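Local coordinates for protein putative tagatose-6-phosphate ketose/aldose isomerase (Escherichia coli, PDB 3C3J) that belongs to the sugar isomerase (SIS) domain proteins and is a putative isomerase carrying two such domains in each chain, at residues P104-F110 against E132-I138; L99-L105 against L125-P131. All coordinates share one frame; numbering follows the deposited sequence.

Contact 1: P104-F110 against E132-I138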
ATOM      1  N   PRO A 104      15.797   1.757 -19.787  1.00 14.53           N
ATOM      2  CA  PRO A 104      14.708   2.424 -20.470  1.00 14.00           C
ATOM      3  C   PRO A 104      13.436   2.324 -19.622  1.00 13.93           C
ATOM      4  O   PRO A 104      13.312   1.431 -18.770  1.00 14.67           O
ATOM      5  CB  PRO A 104      14.565   1.661 -21.808  1.00 14.35           C
ATOM      6  CG  PRO A 104      15.766   0.745 -21.899  1.00 15.49           C
ATOM      7  CD  PRO A 104      16.209   0.517 -20.488  1.00 14.58           C
ATOM      8  N   LEU A 105      12.542   3.281 -19.813  1.00 13.30           N
ATOM      9  CA  LEU A 105      11.265   3.309 -19.116  1.00 12.62           C
ATOM     10  C   LEU A 105      10.103   3.527 -20.078  1.00 11.96           C
ATOM     11  O   LEU A 105      10.165   4.379 -20.964  1.00 13.29           O
ATOM     12  CB  LEU A 105      11.272   4.447 -18.096  1.00 11.99           C
ATOM     13  CG  LEU A 105       9.972   4.780 -17.362  1.00 12.41           C
ATOM     14  CD1 LEU A 105       9.455   3.600 -16.530  1.00 10.98           C
ATOM     15  CD2 LEU A 105      10.127   6.000 -16.477  1.00 11.66           C
ATOM     16  N   LEU A 106       9.015   2.796 -19.855  1.00 11.81           N
ATOM     17  CA  LEU A 106       7.744   3.064 -20.481  1.00 12.15           C
ATOM     18  C   LEU A 106       6.809   3.458 -19.340  1.00 12.12           C
ATOM     19  O   LEU A 106       6.545   2.645 -18.449  1.00 12.15           O
ATOM     20  CB  LEU A 106       7.197   1.830 -21.201  1.00 12.38           C
ATOM     21  CG  LEU A 106       5.777   1.969 -21.781  1.00 12.12           C
ATOM     22  CD1 LEU A 106       5.656   3.184 -22.735  1.00 13.33           C
ATOM     23  CD2 LEU A 106       5.292   0.657 -22.452  1.00 13.92           C
ATOM     24  N   LEU A 107       6.342   4.689 -19.363  1.00 12.42           N
ATOM     25  CA  LEU A 107       5.448   5.202 -18.320  1.00 12.13           C
ATOM     26  C   LEU A 107       4.019   5.182 -18.825  1.00 12.17           C
ATOM     27  O   LEU A 107       3.688   5.856 -19.819  1.00 11.91           O
ATOM     28  CB  LEU A 107       5.832   6.628 -17.901  1.00 12.31           C
ATOM     29  CG  LEU A 107       5.124   7.193 -16.669  1.00 12.79           C
ATOM     30  CD1 LEU A 107       5.479   6.365 -15.401  1.00 14.14           C
ATOM     31  CD2 LEU A 107       5.451   8.688 -16.491  1.00 11.97           C
ATOM     32  N   ILE A 108       3.179   4.401 -18.144  1.00 12.70           N
ATOM     33  CA  ILE A 108       1.756   4.324 -18.465  1.00 12.86           C
ATOM     34  C   ILE A 108       1.016   5.261 -17.496  1.00 12.55           C
ATOM     35  O   ILE A 108       0.948   4.999 -16.297  1.00 12.90           O
ATOM     36  CB  ILE A 108       1.238   2.893 -18.369  1.00 13.07           C
ATOM     37  CG1 ILE A 108       2.038   1.984 -19.309  1.00 15.82           C
ATOM     38  CG2 ILE A 108      -0.264   2.836 -18.736  1.00 13.55           C
ATOM     39  CD1 ILE A 108       1.979   0.555 -18.898  1.00 17.59           C
ATOM     40  N   SER A 109       0.551   6.393 -18.007  1.00 12.46           N
ATOM     41  CA  SER A 109      -0.015   7.451 -17.159  1.00 13.40           C
ATOM     42  C   SER A 109      -1.533   7.401 -17.291  1.00 14.20           C
ATOM     43  O   SER A 109      -2.060   7.604 -18.371  1.00 15.62           O
ATOM     44  CB  SER A 109       0.496   8.832 -17.602  1.00 13.61           C
ATOM     45  OG  SER A 109       1.865   9.063 -17.248  1.00 15.01           O
ATOM     46  N   PHE A 110      -2.228   7.126 -16.190  1.00 14.30           N
ATOM     47  CA  PHE A 110      -3.678   7.203 -16.120  1.00 14.68           C
ATOM     48  C   PHE A 110      -4.133   8.575 -15.637  1.00 15.63           C
ATOM     49  O   PHE A 110      -3.645   9.081 -14.637  1.00 16.77           O
ATOM     50  CB  PHE A 110      -4.195   6.135 -15.154  1.00 14.40           C
ATOM     51  CG  PHE A 110      -3.883   4.746 -15.577  1.00 14.01           C
ATOM     52  CD1 PHE A 110      -4.538   4.177 -16.651  1.00 14.11           C
ATOM     53  CD2 PHE A 110      -2.929   3.988 -14.899  1.00 15.11           C
ATOM     54  CE1 PHE A 110      -4.265   2.885 -17.049  1.00 13.90           C
ATOM     55  CE2 PHE A 110      -2.641   2.672 -15.307  1.00 17.09           C
ATOM     56  CZ  PHE A 110      -3.306   2.129 -16.382  1.00 15.62           C
ATOM     57  N   GLU A 132      16.230   7.293 -21.765  1.00 14.28           N
ATOM     58  CA  GLU A 132      15.388   6.618 -22.754  1.00 15.36           C
ATOM     59  C   GLU A 132      14.001   6.344 -22.169  1.00 14.95           C
ATOM     60  O   GLU A 132      13.747   5.313 -21.554  1.00 15.91           O
ATOM     61  CB  GLU A 132      16.052   5.329 -23.250  1.00 15.17           C
ATOM     62  CG  GLU A 132      15.400   4.826 -24.534  1.00 17.31           C
ATOM     63  CD  GLU A 132      15.920   3.490 -25.026  1.00 18.61           C
ATOM     64  OE1 GLU A 132      16.941   2.985 -24.503  1.00 20.99           O
ATOM     65  OE2 GLU A 132      15.275   2.958 -25.968  1.00 23.36           O
ATOM     66  N   CYS A 133      13.105   7.289 -22.406  1.00 15.40           N
ATOM     67  CA  CYS A 133      11.803   7.323 -21.771  1.00 14.44           C
ATOM     68  C   CYS A 133      10.711   7.395 -22.830  1.00 14.94           C
ATOM     69  O   CYS A 133      10.801   8.201 -23.801  1.00 14.90           O
ATOM     70  CB  CYS A 133      11.692   8.521 -20.840  1.00 14.32           C
ATOM     71  SG  CYS A 133      10.328   8.389 -19.698  1.00 15.95           S
ATOM     72  N   TYR A 134       9.712   6.528 -22.656  1.00 14.28           N
ATOM     73  CA  TYR A 134       8.560   6.443 -23.546  1.00 14.76           C
ATOM     74  C   TYR A 134       7.304   6.542 -22.702  1.00 14.46           C
ATOM     75  O   TYR A 134       7.328   6.259 -21.506  1.00 13.89           O
ATOM     76  CB  TYR A 134       8.548   5.144 -24.345  1.00 15.99           C
ATOM     77  CG  TYR A 134       9.839   4.883 -25.073  1.00 17.17           C
ATOM     78  CD1 TYR A 134      10.066   5.407 -26.344  1.00 18.69           C
ATOM     79  CD2 TYR A 134      10.846   4.132 -24.471  1.00 18.71           C
ATOM     80  CE1 TYR A 134      11.267   5.181 -26.995  1.00 19.61           C
ATOM     81  CE2 TYR A 134      12.062   3.876 -25.136  1.00 17.89           C
ATOM     82  CZ  TYR A 134      12.258   4.404 -26.387  1.00 18.86           C
ATOM     83  OH  TYR A 134      13.465   4.187 -27.036  1.00 21.08           O
ATOM     84  N   HIS A 135       6.224   6.964 -23.336  1.00 14.08           N
ATOM     85  CA  HIS A 135       4.938   7.232 -22.652  1.00 14.19           C
ATOM     86  C   HIS A 135       3.760   6.637 -23.388  1.00 14.63           C
ATOM     87  O   HIS A 135       3.676   6.741 -24.633  1.00 14.42           O
ATOM     88  CB  HIS A 135       4.716   8.734 -22.523  1.00 14.52           C
ATOM     89  CG  HIS A 135       5.715   9.404 -21.653  1.00 14.22           C
ATOM     90  ND1 HIS A 135       6.845  10.015 -22.154  1.00 17.72           N
ATOM     91  CD2 HIS A 135       5.793   9.503 -20.309  1.00 13.54           C
ATOM     92  CE1 HIS A 135       7.552  10.490 -21.147  1.00 15.78           C
ATOM     93  NE2 HIS A 135       6.939  10.191 -20.018  1.00 18.51           N
ATOM     94  N   LEU A 136       2.848   6.039 -22.618  1.00 15.05           N
ATOM     95  CA  LEU A 136       1.536   5.624 -23.080  1.00 14.85           C
ATOM     96  C   LEU A 136       0.484   6.153 -22.101  1.00 14.43           C
ATOM     97  O   LEU A 136       0.053   5.450 -21.201  1.00 12.94           O
ATOM     98  CB  LEU A 136       1.448   4.106 -23.178  1.00 14.51           C
ATOM     99  CG  LEU A 136       0.201   3.548 -23.916  1.00 17.02           C
ATOM    100  CD1 LEU A 136       0.528   3.348 -25.368  1.00 20.54           C
ATOM    101  CD2 LEU A 136      -0.270   2.242 -23.281  1.00 19.04           C
ATOM    102  N   PRO A 137       0.084   7.419 -22.258  1.00 14.32           N
ATOM    103  CA  PRO A 137      -1.041   7.876 -21.452  1.00 14.21           C
ATOM    104  C   PRO A 137      -2.356   7.204 -21.839  1.00 14.38           C
ATOM    105  O   PRO A 137      -2.624   6.974 -23.026  1.00 14.09           O
ATOM    106  CB  PRO A 137      -1.095   9.378 -21.720  1.00 14.14           C
ATOM    107  CG  PRO A 137       0.165   9.685 -22.478  1.00 16.51           C
ATOM    108  CD  PRO A 137       0.602   8.468 -23.146  1.00 14.38           C
ATOM    109  N   ILE A 138      -3.143   6.862 -20.823  1.00 13.93           N
ATOM    110  CA  ILE A 138      -4.483   6.301 -21.004  1.00 13.72           C
ATOM    111  C   ILE A 138      -5.383   7.275 -20.266  1.00 13.63           C
ATOM    112  O   ILE A 138      -5.329   7.388 -19.024  1.00 13.99           O
ATOM    113  CB  ILE A 138      -4.575   4.862 -20.456  1.00 14.10           C
ATOM    114  CG1 ILE A 138      -3.584   3.967 -21.206  1.00 13.34           C
ATOM    115  CG2 ILE A 138      -6.005   4.310 -20.561  1.00 14.24           C
ATOM    116  CD1 ILE A 138      -3.528   2.452 -20.769  1.00 12.92           C
TER
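Phe110 and Ile138 run alongside each other with their ends on the same face, CE1 of the Phe110 ring 3.8 Å from CD1 of Ile138. That same methyl reaches back to Ile108, whose CG2 is 3.9 Å from Ile138 CD1, so it touches two residues that stand two apart on the other strand. Leu106 leans across instead: with CG anti to its backbone N (chi1 174°), it brings CD1 to 3.8 Å from Tyr134 CB. These residues, with Leu136, form one face of the sheet, which helix 174-187 covers at the Ile108, Phe110 and Ile138 end. Strands 105-111 and 133-139 are parallel neighbours of the five-stranded sheet of the first SIS domain, a nucleotide-binding-like alpha-beta-alpha fold, and helix 117-129 makes the crossover between them. The opposite face, toward that helix, carries Leu105, Leu107, Cys133 and His135; CD2 of Leu105 stands 4.0 Å from Cys133 SG. Leu107 sets CB and a methyl slantwise against the His135 side chain. Five good backbone bonds join the strands, from Leu105 N to Glu132 O at the start to Ile138 N to Ser109 O (2.8 Å) at the end; Ser109 N to Leu136 O is weak. At the N-terminal end of the pair the extended Glu132 side chain runs alongside Pro104, OE1 3.6 Å from CG, while OE2 forms a salt bridge with Lys51.

Contact 2: L99-L105 against L125-P131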
ATOM      1  N   LEU A  99      12.555   6.460 -10.226  1.00 16.08           N
ATOM      2  CA  LEU A  99      12.882   6.613 -11.647  1.00 15.84           C
ATOM      3  C   LEU A  99      14.339   6.279 -11.827  1.00 16.51           C
ATOM      4  O   LEU A  99      15.214   6.923 -11.224  1.00 17.59           O
ATOM      5  CB  LEU A  99      12.588   8.049 -12.100  1.00 15.62           C
ATOM      6  CG  LEU A  99      11.106   8.418 -12.018  1.00 14.64           C
ATOM      7  CD1 LEU A  99      10.927   9.939 -12.242  1.00 14.68           C
ATOM      8  CD2 LEU A  99      10.299   7.582 -13.039  1.00 15.71           C
ATOM      9  N   ASN A 100      14.608   5.246 -12.611  1.00 16.38           N
ATOM     10  CA  ASN A 100      15.944   4.675 -12.721  1.00 16.25           C
ATOM     11  C   ASN A 100      16.608   5.132 -14.022  1.00 15.96           C
ATOM     12  O   ASN A 100      16.231   4.690 -15.107  1.00 15.60           O
ATOM     13  CB  ASN A 100      15.873   3.144 -12.675  1.00 16.19           C
ATOM     14  CG  ASN A 100      17.251   2.507 -12.547  1.00 16.53           C
ATOM     15  OD1 ASN A 100      18.263   3.090 -12.952  1.00 19.26           O
ATOM     16  ND2 ASN A 100      17.296   1.312 -11.994  1.00 15.66           N
ATOM     17  N   PRO A 101      17.621   6.013 -13.921  1.00 16.54           N
ATOM     18  CA  PRO A 101      18.277   6.511 -15.118  1.00 17.19           C
ATOM     19  C   PRO A 101      19.051   5.471 -15.946  1.00 17.74           C
ATOM     20  O   PRO A 101      19.453   5.773 -17.066  1.00 18.54           O
ATOM     21  CB  PRO A 101      19.230   7.590 -14.576  1.00 17.76           C
ATOM     22  CG  PRO A 101      18.699   7.941 -13.245  1.00 18.03           C
ATOM     23  CD  PRO A 101      18.186   6.631 -12.709  1.00 17.69           C
ATOM     24  N   ALA A 102      19.265   4.277 -15.401  1.00 17.39           N
ATOM     25  CA  ALA A 102      20.123   3.269 -16.017  1.00 17.28           C
ATOM     26  C   ALA A 102      19.398   2.320 -16.958  1.00 17.93           C
ATOM     27  O   ALA A 102      20.068   1.511 -17.618  1.00 17.95           O
ATOM     28  CB  ALA A 102      20.829   2.439 -14.918  1.00 17.44           C
ATOM     29  N   HIS A 103      18.064   2.389 -17.000  1.00 16.48           N
ATOM     30  CA  HIS A 103      17.248   1.504 -17.832  1.00 17.10           C
ATOM     31  C   HIS A 103      16.249   2.312 -18.653  1.00 15.54           C
ATOM     32  O   HIS A 103      15.846   3.400 -18.225  1.00 14.99           O
ATOM     33  CB  HIS A 103      16.430   0.523 -16.990  1.00 17.68           C
ATOM     34  CG  HIS A 103      17.246  -0.311 -16.063  1.00 21.25           C
ATOM     35  ND1 HIS A 103      18.243  -1.151 -16.498  1.00 25.76           N
ATOM     36  CD2 HIS A 103      17.203  -0.439 -14.719  1.00 24.10           C
ATOM     37  CE1 HIS A 103      18.792  -1.750 -15.458  1.00 24.75           C
ATOM     38  NE2 HIS A 103      18.163  -1.352 -14.368  1.00 24.94           N
ATOM     39  N   PRO A 104      15.797   1.757 -19.787  1.00 14.53           N
ATOM     40  CA  PRO A 104      14.708   2.424 -20.470  1.00 14.00           C
ATOM     41  C   PRO A 104      13.436   2.324 -19.622  1.00 13.93           C
ATOM     42  O   PRO A 104      13.312   1.431 -18.770  1.00 14.67           O
ATOM     43  CB  PRO A 104      14.565   1.661 -21.808  1.00 14.35           C
ATOM     44  CG  PRO A 104      15.766   0.745 -21.899  1.00 15.49           C
ATOM     45  CD  PRO A 104      16.209   0.517 -20.488  1.00 14.58           C
ATOM     46  N   LEU A 105      12.542   3.281 -19.813  1.00 13.30           N
ATOM     47  CA  LEU A 105      11.265   3.309 -19.116  1.00 12.62           C
ATOM     48  C   LEU A 105      10.103   3.527 -20.078  1.00 11.96           C
ATOM     49  O   LEU A 105      10.165   4.379 -20.964  1.00 13.29           O
ATOM     50  CB  LEU A 105      11.272   4.447 -18.096  1.00 11.99           C
ATOM     51  CG  LEU A 105       9.972   4.780 -17.362  1.00 12.41           C
ATOM     52  CD1 LEU A 105       9.455   3.600 -16.530  1.00 10.98           C
ATOM     53  CD2 LEU A 105      10.127   6.000 -16.477  1.00 11.66           C
ATOM     54  N   LEU A 125       9.042  14.684 -15.027  1.00 12.91           N
ATOM     55  CA  LEU A 125      10.079  14.127 -14.172  1.00 12.90           C
ATOM     56  C   LEU A 125      10.678  12.844 -14.769  1.00 12.89           C
ATOM     57  O   LEU A 125      11.906  12.677 -14.777  1.00 11.86           O
ATOM     58  CB  LEU A 125       9.510  13.907 -12.777  1.00 12.79           C
ATOM     59  CG  LEU A 125       9.394  15.139 -11.869  1.00 11.74           C
ATOM     60  CD1 LEU A 125       8.458  14.801 -10.672  1.00 11.77           C
ATOM     61  CD2 LEU A 125      10.787  15.575 -11.381  1.00 13.35           C
ATOM     62  N   ALA A 126       9.824  11.995 -15.343  1.00 11.79           N
ATOM     63  CA  ALA A 126      10.280  10.759 -15.963  1.00 13.16           C
ATOM     64  C   ALA A 126      11.197  11.100 -17.146  1.00 13.62           C
ATOM     65  O   ALA A 126      12.299  10.537 -17.263  1.00 13.51           O
ATOM     66  CB  ALA A 126       9.106   9.883 -16.387  1.00 12.47           C
ATOM     67  N   ASN A 127      10.793  12.076 -17.959  1.00 13.98           N
ATOM     68  CA  ASN A 127      11.632  12.551 -19.068  1.00 14.64           C
ATOM     69  C   ASN A 127      12.966  13.156 -18.589  1.00 14.94           C
ATOM     70  O   ASN A 127      14.016  12.898 -19.178  1.00 15.64           O
ATOM     71  CB  ASN A 127      10.905  13.599 -19.911  1.00 15.07           C
ATOM     72  CG  ASN A 127       9.840  13.018 -20.803  1.00 15.77           C
ATOM     73  OD1 ASN A 127       9.927  11.873 -21.261  1.00 16.97           O
ATOM     74  ND2 ASN A 127       8.828  13.827 -21.084  1.00 17.63           N
ATOM     75  N   GLN A 128      12.918  13.945 -17.521  1.00 14.36           N
ATOM     76  CA  GLN A 128      14.121  14.533 -16.926  1.00 15.35           C
ATOM     77  C   GLN A 128      15.083  13.479 -16.369  1.00 14.45           C
ATOM     78  O   GLN A 128      16.303  13.581 -16.576  1.00 13.89           O
ATOM     79  CB  GLN A 128      13.748  15.481 -15.795  1.00 15.22           C
ATOM     80  CG  GLN A 128      13.344  16.868 -16.188  1.00 18.51           C
ATOM     81  CD  GLN A 128      13.069  17.706 -14.925  1.00 18.80           C
ATOM     82  OE1 GLN A 128      13.934  18.461 -14.435  1.00 28.56           O
ATOM     83  NE2 GLN A 128      11.907  17.521 -14.369  1.00 22.05           N
ATOM     84  N   PHE A 129      14.542  12.492 -15.652  1.00 13.81           N
ATOM     85  CA  PHE A 129      15.369  11.485 -14.968  1.00 14.03           C
ATOM     86  C   PHE A 129      15.872  10.344 -15.870  1.00 14.09           C
ATOM     87  O   PHE A 129      16.978   9.849 -15.668  1.00 14.25           O
ATOM     88  CB  PHE A 129      14.628  10.868 -13.776  1.00 14.58           C
ATOM     89  CG  PHE A 129      14.760  11.652 -12.502  1.00 14.18           C
ATOM     90  CD1 PHE A 129      14.118  12.848 -12.340  1.00 14.30           C
ATOM     91  CD2 PHE A 129      15.538  11.174 -11.447  1.00 16.37           C
ATOM     92  CE1 PHE A 129      14.270  13.571 -11.150  1.00 16.55           C
ATOM     93  CE2 PHE A 129      15.688  11.896 -10.286  1.00 16.46           C
ATOM     94  CZ  PHE A 129      15.045  13.078 -10.133  1.00 16.26           C
ATOM     95  N   VAL A 130      15.063   9.917 -16.830  1.00 13.22           N
ATOM     96  CA  VAL A 130      15.331   8.674 -17.562  1.00 13.62           C
ATOM     97  C   VAL A 130      15.647   9.009 -19.015  1.00 13.39           C
ATOM     98  O   VAL A 130      14.772   9.460 -19.765  1.00 12.62           O
ATOM     99  CB  VAL A 130      14.183   7.666 -17.435  1.00 12.57           C
ATOM    100  CG1 VAL A 130      14.578   6.296 -18.095  1.00 12.06           C
ATOM    101  CG2 VAL A 130      13.813   7.505 -15.963  1.00 14.80           C
ATOM    102  N   PRO A 131      16.925   8.833 -19.401  1.00 14.18           N
ATOM    103  CA  PRO A 131      17.344   9.203 -20.743  1.00 14.56           C
ATOM    104  C   PRO A 131      16.528   8.579 -21.863  1.00 14.81           C
ATOM    105  O   PRO A 131      16.205   9.263 -22.829  1.00 16.47           O
ATOM    106  CB  PRO A 131      18.813   8.751 -20.805  1.00 14.16           C
ATOM    107  CG  PRO A 131      19.244   8.602 -19.416  1.00 15.76           C
ATOM    108  CD  PRO A 131      18.049   8.312 -18.585  1.00 14.56           C
TER
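Val130 wedges its two methyls into the loop 99-105 just where helix 117-129 ends, at the turn that leads the crossover helix of a beta-alpha-beta unit into its next strand. CG1, anti to the backbone N (chi1 -174°), enters the bend of the loop and meets His103 O at 3.2 Å and Leu105 CB at 3.8 Å. CG2 of Val130 touches both Leu105 CD2, 4.0 Å off, and Leu99 CB, 4.1 Å off. The side chains of Val130 and Leu105 meet at about a right angle, and CD2 of Leu105 continues on to the methyl of Ala126, one helical turn earlier. Leu99 takes the helix from the other end of the loop: its CB lies 3.9 Å from Phe129 CB, and its CD1 reaches Ala126 CA and the carbonyl of Leu125. On the outer, more exposed side two prolines meet: Pro101 sets CB 3.4 Å from Phe129 O, and its own carbonyl O faces Pro131 CD at 3.3 Å. Farther out, the Phe129 ring meets that of Trp382 with the planes at about 60°, and the Phe129 side chain also touches Pro95 and Met96 of the short helix before the loop. His103 packs on Glu52 of the second subunit, and Leu125 on Tyr287 of that subunit. The loop bends through a type I turn from Asn100 to His103, and an Asx turn overlaps it, in which Ala102 N donates to Asn100 OD1 at 2.9 Å, tilted 33° from the amide carbonyl plane.

In the fold
From the N terminus, the chain leaves helix 95-98 through the loop 99-105, runs up strand 105-111, returns along helix 117-129 and enters strand 133-139. Contact 2 closes the first loop by laying the end of that helix against the approach to the first strand; contact 1 closes the second by pairing the two strands. Their segments alternate along the chain, so the contacts cross rather than nest, and they share Pro104 and Leu105. Their centres are 10 Å apart. They also touch directly, Leu107 CD2 resting 3.8 Å from Ala126 CB, so helix, entry loop and strand pair are tied together toward the N-terminal ends of the two strands in the first SIS domain.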